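Local coordinates for aac(6')-Ii (Enterococcus faecium, PDB 1N71), which probably transfers an acetyl group from acetyl-coenzyme A to the 6'-amino group of aminoglycosides, a reaction that underlies bacterial resistance to these antibiotics, at residues I3-R8 with E96-S101; V48-V51 with L56-F59; I63-Y66 with W71-H74. One frame throughout, in Å; residues are numbered along the deposited sequence.

In the fold
All three contacts involve the mixed sheet of this GNAT-fold chain; contact 1 joins its strand 2-5 to helix 87-101, which packs against it. Contact 2 and contact 1 are neighbours, with centres 11 Å apart: strand 2-5 pairs with strand 46-52 through S4 O and A49 N (2.8 Å), and F6 meets F59. Contact 3 is farther along strand 55-66, its centre 19 Å from that of contact 2 and 13 Å from that of contact 1; V99 CG1 touches W71 CD1 at 3.5 Å. Coenzyme A comes close to two of them, with G58 about 8 Å and the side chain of H74 about 7 Å from it. Contact 1 lies at the surface, away from the annotated sites.

Contact 1 of 3, residues I3-R8 with E96-S101; sequences ISEFDR and EKEVAS
Two carboxylates, E5 and E98, meet with their planes turned 71° apart, so neither lies flat on the other. E5 OE2 is the atom that makes the approach. It comes to the oxygen end of the E98 group, 2.5 Å from E98 OE1 and 3.0 Å from E98 OE2. Two acid oxygens as close as the first pair suggest that one group holds a proton, which would ease the repulsion. The aromatic ring in 3-8, that of F6, has R8 CA at its edge and meets F59 at about a right angle.

In the GNAT fold helix 87-101 packs against the sheet, and here residues 96-101 of it pass strand 2-5, an outermost strand within this chain. The gap is wide, 9.0 Å from E5 CA to E98 CA, and the length of glutamate spans it, although two acids bring like charges together: E5 runs extended beyond CG, while E98 folds at chi2 (-79°) and turns its carboxylate toward the strand. On the helix itself, S101 OG donates to E98 O at 2.6 Å, a short serine hydroxyl serving well for a carbonyl one turn back. E5 also packs on Y94, and E96 forms a salt bridge with K173 and a hydrogen bond with Y152.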
loop_
_atom_site.group_PDB
_atom_site.type_symbol
_atom_site.label_atom_id
_atom_site.label_comp_id
_atom_site.label_asym_id
_atom_site.label_seq_id
_atom_site.Cartn_x
_atom_site.Cartn_y
_atom_site.Cartn_z
ATOM N N ILE A 3 4.104 -21.677 -17.781
ATOM C CA ILE A 3 3.554 -20.573 -17.007
ATOM C C ILE A 3 2.213 -20.203 -17.637
ATOM O O ILE A 3 2.158 -19.842 -18.814
ATOM C CB ILE A 3 4.467 -19.334 -17.073
ATOM C CG1 ILE A 3 5.878 -19.693 -16.608
ATOM C CG2 ILE A 3 3.886 -18.214 -16.229
ATOM C CD1 ILE A 3 5.963 -20.137 -15.177
ATOM N N SER A 4 1.134 -20.296 -16.867
ATOM C CA SER A 4 -0.183 -19.962 -17.395
ATOM C C SER A 4 -1.096 -19.445 -16.293
ATOM O O SER A 4 -0.723 -19.437 -15.122
ATOM C CB SER A 4 -0.819 -21.195 -18.036
ATOM O OG SER A 4 -1.120 -22.171 -17.051
ATOM N N GLU A 5 -2.294 -19.010 -16.672
ATOM C CA GLU A 5 -3.247 -18.507 -15.693
ATOM C C GLU A 5 -3.618 -19.656 -14.770
ATOM O O GLU A 5 -3.833 -20.783 -15.216
ATOM C CB GLU A 5 -4.502 -17.953 -16.379
ATOM C CG GLU A 5 -4.214 -16.847 -17.387
ATOM C CD GLU A 5 -5.470 -16.149 -17.882
ATOM O OE1 GLU A 5 -6.495 -16.833 -18.103
ATOM O OE2 GLU A 5 -5.424 -14.914 -18.067
ATOM N N PHE A 6 -3.677 -19.362 -13.478
ATOM C CA PHE A 6 -4.005 -20.353 -12.462
ATOM C C PHE A 6 -5.465 -20.802 -12.562
ATOM O O PHE A 6 -6.367 -19.975 -12.659
ATOM C CB PHE A 6 -3.723 -19.751 -11.081
ATOM C CG PHE A 6 -3.906 -20.708 -9.943
ATOM C CD1 PHE A 6 -5.179 -21.058 -9.505
ATOM C CD2 PHE A 6 -2.801 -21.259 -9.303
ATOM C CE1 PHE A 6 -5.348 -21.944 -8.442
ATOM C CE2 PHE A 6 -2.956 -22.143 -8.242
ATOM C CZ PHE A 6 -4.234 -22.486 -7.809
ATOM N N ASP A 7 -5.691 -22.112 -12.547
ATOM C CA ASP A 7 -7.050 -22.647 -12.610
ATOM C C ASP A 7 -7.674 -22.520 -11.227
ATOM O O ASP A 7 -7.438 -23.348 -10.349
ATOM C CB ASP A 7 -7.042 -24.117 -13.030
ATOM C CG ASP A 7 -8.448 -24.700 -13.143
ATOM O OD1 ASP A 7 -9.208 -24.621 -12.155
ATOM O OD2 ASP A 7 -8.792 -25.235 -14.218
ATOM N N ARG A 8 -8.475 -21.478 -11.043
ATOM C CA ARG A 8 -9.130 -21.209 -9.768
ATOM C C ARG A 8 -10.072 -22.317 -9.301
ATOM O O ARG A 8 -10.529 -22.304 -8.159
ATOM C CB ARG A 8 -9.900 -19.891 -9.868
ATOM C CG ARG A 8 -9.019 -18.693 -10.179
ATOM C CD ARG A 8 -9.831 -17.532 -10.721
ATOM N NE ARG A 8 -9.003 -16.350 -10.942
ATOM C CZ ARG A 8 -9.367 -15.305 -11.680
ATOM N NH1 ARG A 8 -10.553 -15.289 -12.282
ATOM N NH2 ARG A 8 -8.548 -14.271 -11.810
ATOM N N GLU A 96 2.898 -9.175 -15.984
ATOM C CA GLU A 96 2.897 -7.884 -16.663
ATOM C C GLU A 96 2.029 -7.887 -17.918
ATOM O O GLU A 96 1.314 -6.924 -18.177
ATOM C CB GLU A 96 4.333 -7.458 -16.970
ATOM C CG GLU A 96 5.069 -7.007 -15.705
ATOM C CD GLU A 96 6.506 -6.586 -15.954
ATOM O OE1 GLU A 96 6.809 -6.113 -17.064
ATOM O OE2 GLU A 96 7.330 -6.711 -15.026
ATOM N N LYS A 97 2.066 -8.975 -18.682
ATOM C CA LYS A 97 1.239 -9.067 -19.881
ATOM C C LYS A 97 -0.244 -9.065 -19.495
ATOM O O LYS A 97 -1.058 -8.388 -20.130
ATOM C CB LYS A 97 1.567 -10.346 -20.660
ATOM N N GLU A 98 -0.591 -9.816 -18.446
ATOM C CA GLU A 98 -1.975 -9.905 -17.975
ATOM C C GLU A 98 -2.500 -8.563 -17.467
ATOM O O GLU A 98 -3.628 -8.173 -17.771
ATOM C CB GLU A 98 -2.098 -10.941 -16.849
ATOM C CG GLU A 98 -1.878 -12.389 -17.262
ATOM C CD GLU A 98 -3.091 -13.003 -17.942
ATOM O OE1 GLU A 98 -4.205 -12.857 -17.400
ATOM O OE2 GLU A 98 -2.928 -13.637 -19.008
ATOM N N VAL A 99 -1.686 -7.861 -16.683
ATOM C CA VAL A 99 -2.096 -6.569 -16.149
ATOM C C VAL A 99 -2.315 -5.586 -17.296
ATOM O O VAL A 99 -3.326 -4.889 -17.353
ATOM C CB VAL A 99 -1.030 -5.999 -15.186
ATOM C CG1 VAL A 99 -1.409 -4.582 -14.766
ATOM C CG2 VAL A 99 -0.908 -6.896 -13.959
ATOM N N ALA A 100 -1.366 -5.545 -18.221
ATOM C CA ALA A 100 -1.474 -4.640 -19.360
ATOM C C ALA A 100 -2.767 -4.876 -20.129
ATOM O O ALA A 100 -3.438 -3.926 -20.524
ATOM C CB ALA A 100 -0.286 -4.828 -20.288
ATOM N N SER A 101 -3.113 -6.145 -20.337
ATOM C CA SER A 101 -4.313 -6.494 -21.092
ATOM C C SER A 101 -5.599 -6.013 -20.433
ATOM O O SER A 101 -6.646 -5.961 -21.077
ATOM C CB SER A 101 -4.385 -8.011 -21.320
ATOM O OG SER A 101 -4.644 -8.710 -20.114
#

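Contact 2 of 3, residues V48-V51 with L56-F59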
loop_
_atom_site.group_PDB
_atom_site.type_symbol
_atom_site.label_atom_id
_atom_site.label_comp_id
_atom_site.label_asym_id
_atom_site.label_seq_id
_atom_site.Cartn_x
_atom_site.Cartn_y
_atom_site.Cartn_z
ATOM N N VAL A 48 -1.408 -16.270 -11.632
ATOM C CA VAL A 48 -0.611 -17.008 -12.604
ATOM C C VAL A 48 0.217 -18.085 -11.920
ATOM O O VAL A 48 0.851 -17.839 -10.895
ATOM C CB VAL A 48 0.321 -16.049 -13.372
ATOM C CG1 VAL A 48 1.201 -16.820 -14.342
ATOM C CG2 VAL A 48 -0.514 -15.012 -14.107
ATOM N N ALA A 49 0.220 -19.280 -12.499
ATOM C CA ALA A 49 0.968 -20.382 -11.916
ATOM C C ALA A 49 2.071 -20.919 -12.806
ATOM O O ALA A 49 2.050 -20.761 -14.030
ATOM C CB ALA A 49 0.021 -21.508 -11.547
ATOM N N ALA A 50 3.046 -21.542 -12.159
ATOM C CA ALA A 50 4.173 -22.158 -12.834
ATOM C C ALA A 50 4.032 -23.628 -12.469
ATOM O O ALA A 50 4.128 -23.989 -11.295
ATOM C CB ALA A 50 5.479 -21.603 -12.301
ATOM N N VAL A 51 3.775 -24.468 -13.466
ATOM C CA VAL A 51 3.597 -25.890 -13.213
ATOM C C VAL A 51 4.542 -26.771 -14.014
ATOM O O VAL A 51 4.693 -26.610 -15.225
ATOM C CB VAL A 51 2.149 -26.324 -13.514
ATOM C CG1 VAL A 51 1.978 -27.812 -13.228
ATOM C CG2 VAL A 51 1.183 -25.514 -12.668
ATOM N N LEU A 56 2.927 -27.703 -8.814
ATOM C CA LEU A 56 2.979 -26.244 -8.764
ATOM C C LEU A 56 4.320 -25.856 -8.153
ATOM O O LEU A 56 4.583 -26.152 -6.987
ATOM C CB LEU A 56 1.851 -25.691 -7.893
ATOM C CG LEU A 56 1.751 -24.160 -7.854
ATOM C CD1 LEU A 56 1.228 -23.658 -9.189
ATOM C CD2 LEU A 56 0.831 -23.716 -6.727
ATOM N N VAL A 57 5.164 -25.191 -8.933
ATOM C CA VAL A 57 6.478 -24.789 -8.450
ATOM C C VAL A 57 6.604 -23.280 -8.238
ATOM O O VAL A 57 7.598 -22.807 -7.683
ATOM C CB VAL A 57 7.587 -25.248 -9.423
ATOM C CG1 VAL A 57 7.599 -26.778 -9.520
ATOM C CG2 VAL A 57 7.362 -24.631 -10.795
ATOM N N GLY A 58 5.600 -22.529 -8.680
ATOM C CA GLY A 58 5.641 -21.087 -8.524
ATOM C C GLY A 58 4.288 -20.430 -8.718
ATOM O O GLY A 58 3.436 -20.930 -9.457
ATOM N N PHE A 59 4.080 -19.302 -8.049
ATOM C CA PHE A 59 2.814 -18.593 -8.155
ATOM C C PHE A 59 3.029 -17.096 -7.997
ATOM O O PHE A 59 3.878 -16.663 -7.220
ATOM C CB PHE A 59 1.848 -19.066 -7.068
ATOM C CG PHE A 59 0.514 -18.372 -7.094
ATOM C CD1 PHE A 59 -0.482 -18.780 -7.978
ATOM C CD2 PHE A 59 0.257 -17.292 -6.247
ATOM C CE1 PHE A 59 -1.718 -18.128 -8.022
ATOM C CE2 PHE A 59 -0.968 -16.633 -6.278
ATOM C CZ PHE A 59 -1.964 -17.052 -7.171
#
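A50 and G58 form the hydrogen-bonded pair at the heart of this antiparallel hairpin. A50 N donates to G58 O at 2.8 Å, reaching it from above the carbonyl plane rather than on a lone pair. In return A50 O receives two N-H groups: V57 N at 2.8 Å, nearly in line with the carbonyl bond, and G58 N at 3.3 Å, a weak and more bent bond. Two successive residues thus face A50, which defines a classic beta bulge and shifts the register by one. Beyond it V51 pairs with L56, and before it A49 with F59, both as non-hydrogen-bonded pairs.

Softer polar contacts follow. F59 CA and A49 CA each point a C-H at the carbonyl oxygen across the gap, V48 O and G58 O respectively, and F59 CD1 comes within 3.3 Å of V48 O.

Apolar groups fill the rest. L56 sends CG anti to its backbone N (chi1 -176°), and with chi2 at 72° this sets CD1 against A49 CB at 3.4 Å, tighter than ordinary van der Waals contact, and 3.9 Å from V51 CG2. A49 suits this place because it is small. A50 CB, on the other face, meets V57 CG2 at the bulge at 3.9 Å, and G58, with no side chain, keeps a beta carbon from crowding A50 CB.

The hairpin lies between strands 2-5 and 70-78, the former bonding to A49 and V51, with V77 of strand 70-78 bonding to F59, and E79 just after it to V57. Helix 87-101 covers V48 and A50 through L91, while helix 11-24 packs on the opposite face, with L13 on V51 and L17 on L56 and F59.

Contact 3 of 3, residues I63-Y66 with W71-H74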
loop_
_atom_site.group_PDB
_atom_site.type_symbol
_atom_site.label_atom_id
_atom_site.label_comp_id
_atom_site.label_asym_id
_atom_site.label_seq_id
_atom_site.Cartn_x
_atom_site.Cartn_y
_atom_site.Cartn_z
ATOM N N ILE A 63 -3.113 -7.458 -7.415
ATOM C CA ILE A 63 -4.342 -6.869 -6.890
ATOM C C ILE A 63 -4.537 -5.463 -7.462
ATOM O O ILE A 63 -3.626 -4.639 -7.414
ATOM C CB ILE A 63 -4.266 -6.729 -5.352
ATOM C CG1 ILE A 63 -3.965 -8.083 -4.715
ATOM C CG2 ILE A 63 -5.569 -6.162 -4.813
ATOM C CD1 ILE A 63 -3.631 -7.991 -3.241
ATOM N N PRO A 64 -5.721 -5.172 -8.022
ATOM C CA PRO A 64 -5.932 -3.827 -8.568
ATOM C C PRO A 64 -6.194 -2.886 -7.391
ATOM O O PRO A 64 -7.204 -3.023 -6.706
ATOM C CB PRO A 64 -7.155 -4.011 -9.459
ATOM C CG PRO A 64 -7.955 -5.029 -8.697
ATOM C CD PRO A 64 -6.897 -6.031 -8.257
ATOM N N GLN A 65 -5.282 -1.947 -7.150
ATOM C CA GLN A 65 -5.417 -1.021 -6.031
ATOM C C GLN A 65 -5.858 0.385 -6.435
ATOM O O GLN A 65 -6.459 1.101 -5.629
ATOM C CB GLN A 65 -4.096 -0.948 -5.254
ATOM C CG GLN A 65 -3.637 -2.291 -4.684
ATOM C CD GLN A 65 -4.431 -2.722 -3.465
ATOM O OE1 GLN A 65 -5.627 -2.456 -3.365
ATOM N NE2 GLN A 65 -3.771 -3.407 -2.539
ATOM N N TYR A 66 -5.553 0.786 -7.667
ATOM C CA TYR A 66 -5.960 2.108 -8.153
ATOM C C TYR A 66 -6.730 1.949 -9.462
ATOM O O TYR A 66 -6.129 1.780 -10.525
ATOM C CB TYR A 66 -4.744 3.004 -8.392
ATOM C CG TYR A 66 -3.850 3.184 -7.189
ATOM C CD1 TYR A 66 -2.954 2.187 -6.810
ATOM C CD2 TYR A 66 -3.903 4.350 -6.426
ATOM C CE1 TYR A 66 -2.130 2.343 -5.705
ATOM C CE2 TYR A 66 -3.081 4.517 -5.314
ATOM C CZ TYR A 66 -2.198 3.509 -4.962
ATOM O OH TYR A 66 -1.372 3.663 -3.879
ATOM N N TRP A 71 -1.666 -1.594 -10.075
ATOM C CA TRP A 71 -1.765 -2.922 -9.479
ATOM C C TRP A 71 -0.604 -3.246 -8.543
ATOM O O TRP A 71 0.533 -2.857 -8.797
ATOM C CB TRP A 71 -1.795 -3.978 -10.580
ATOM C CG TRP A 71 -2.986 -3.881 -11.473
ATOM C CD1 TRP A 71 -3.303 -2.857 -12.318
ATOM C CD2 TRP A 71 -4.017 -4.861 -11.621
ATOM N NE1 TRP A 71 -4.472 -3.141 -12.989
ATOM C CE2 TRP A 71 -4.932 -4.366 -12.579
ATOM C CE3 TRP A 71 -4.257 -6.112 -11.038
ATOM C CZ2 TRP A 71 -6.071 -5.080 -12.970
ATOM C CZ3 TRP A 71 -5.393 -6.826 -11.428
ATOM C CH2 TRP A 71 -6.283 -6.305 -12.387
ATOM N N GLU A 72 -0.906 -3.971 -7.470
ATOM C CA GLU A 72 0.112 -4.394 -6.517
ATOM C C GLU A 72 0.458 -5.856 -6.763
ATOM O O GLU A 72 -0.426 -6.720 -6.741
ATOM C CB GLU A 72 -0.382 -4.249 -5.074
ATOM C CG GLU A 72 0.530 -4.965 -4.073
ATOM C CD GLU A 72 0.078 -4.825 -2.627
ATOM O OE1 GLU A 72 -1.124 -4.599 -2.385
ATOM O OE2 GLU A 72 0.932 -4.956 -1.726
ATOM N N LEU A 73 1.739 -6.127 -6.996
ATOM C CA LEU A 73 2.216 -7.484 -7.217
ATOM C C LEU A 73 2.219 -8.166 -5.850
ATOM O O LEU A 73 2.919 -7.732 -4.928
ATOM C CB LEU A 73 3.637 -7.452 -7.807
ATOM C CG LEU A 73 4.335 -8.775 -8.163
ATOM C CD1 LEU A 73 5.562 -8.477 -9.015
ATOM C CD2 LEU A 73 4.732 -9.533 -6.901
ATOM N N HIS A 74 1.422 -9.220 -5.713
ATOM C CA HIS A 74 1.340 -9.939 -4.447
ATOM C C HIS A 74 0.471 -11.186 -4.579
ATOM O O HIS A 74 -0.680 -11.104 -4.998
ATOM C CB HIS A 74 0.766 -9.018 -3.362
ATOM C CG HIS A 74 0.529 -9.700 -2.050
ATOM N ND1 HIS A 74 -0.556 -10.521 -1.823
ATOM C CD2 HIS A 74 1.240 -9.689 -0.897
ATOM C CE1 HIS A 74 -0.505 -10.984 -0.587
ATOM N NE2 HIS A 74 0.576 -10.495 -0.003
#
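Backbone hydrogen bonds join I63 and E72 into an antiparallel hydrogen-bonded pair: I63 N donates to E72 O at 2.9 Å and E72 N to I63 O at 2.8 Å, both close to straight. I63 O also takes a C-H from W71 CA at 3.3 Å. P64, which has no N-H to offer, suits the adjoining non-hydrogen-bonded position opposite W71.

Side-chain polar contact comes from Q65 and E72. Q65 bends at chi2 (-75°) to carry its amide toward strand 70-78, whereas E72 is extended beyond CG. Q65 NE2 gives an N-H to E72 OE1 at 2.9 Å, nearly in line with the C-O bond; the acceptor lies in the amide plane, and amide and carboxylate are 30° apart. Glutamine and glutamate are long enough to meet between strands, and their alkyl stems touch as well.

Apolar contact is dominated by a CH-pi contact. P64 CB stands 3.6 Å from the centroid of the W71 six-membered ring, almost exactly on its normal, and P64 CD touches CZ3 near the rim. The flat indole receives the puckered proline, while W71 NE1 is turned to I68 O and V99 of helix 87-101 touches the indole.

Apart from these, I63 CD1 makes a looser, oblique approach to the H74 ring, 4.2 Å from H74 ND1.

These bonds join strands 55-66 and 70-78 of the central GNAT sheet, and Y66 goes on to bond D168 of the second subunit through its hydroxyl. P64 and W71 pack on one face, while E72 on the other takes the amide N-H of Q65. That bond to OE1 helps fix the rotation of the E72 carboxylate, in a side chain about 6 Å from the CoA-binding G110.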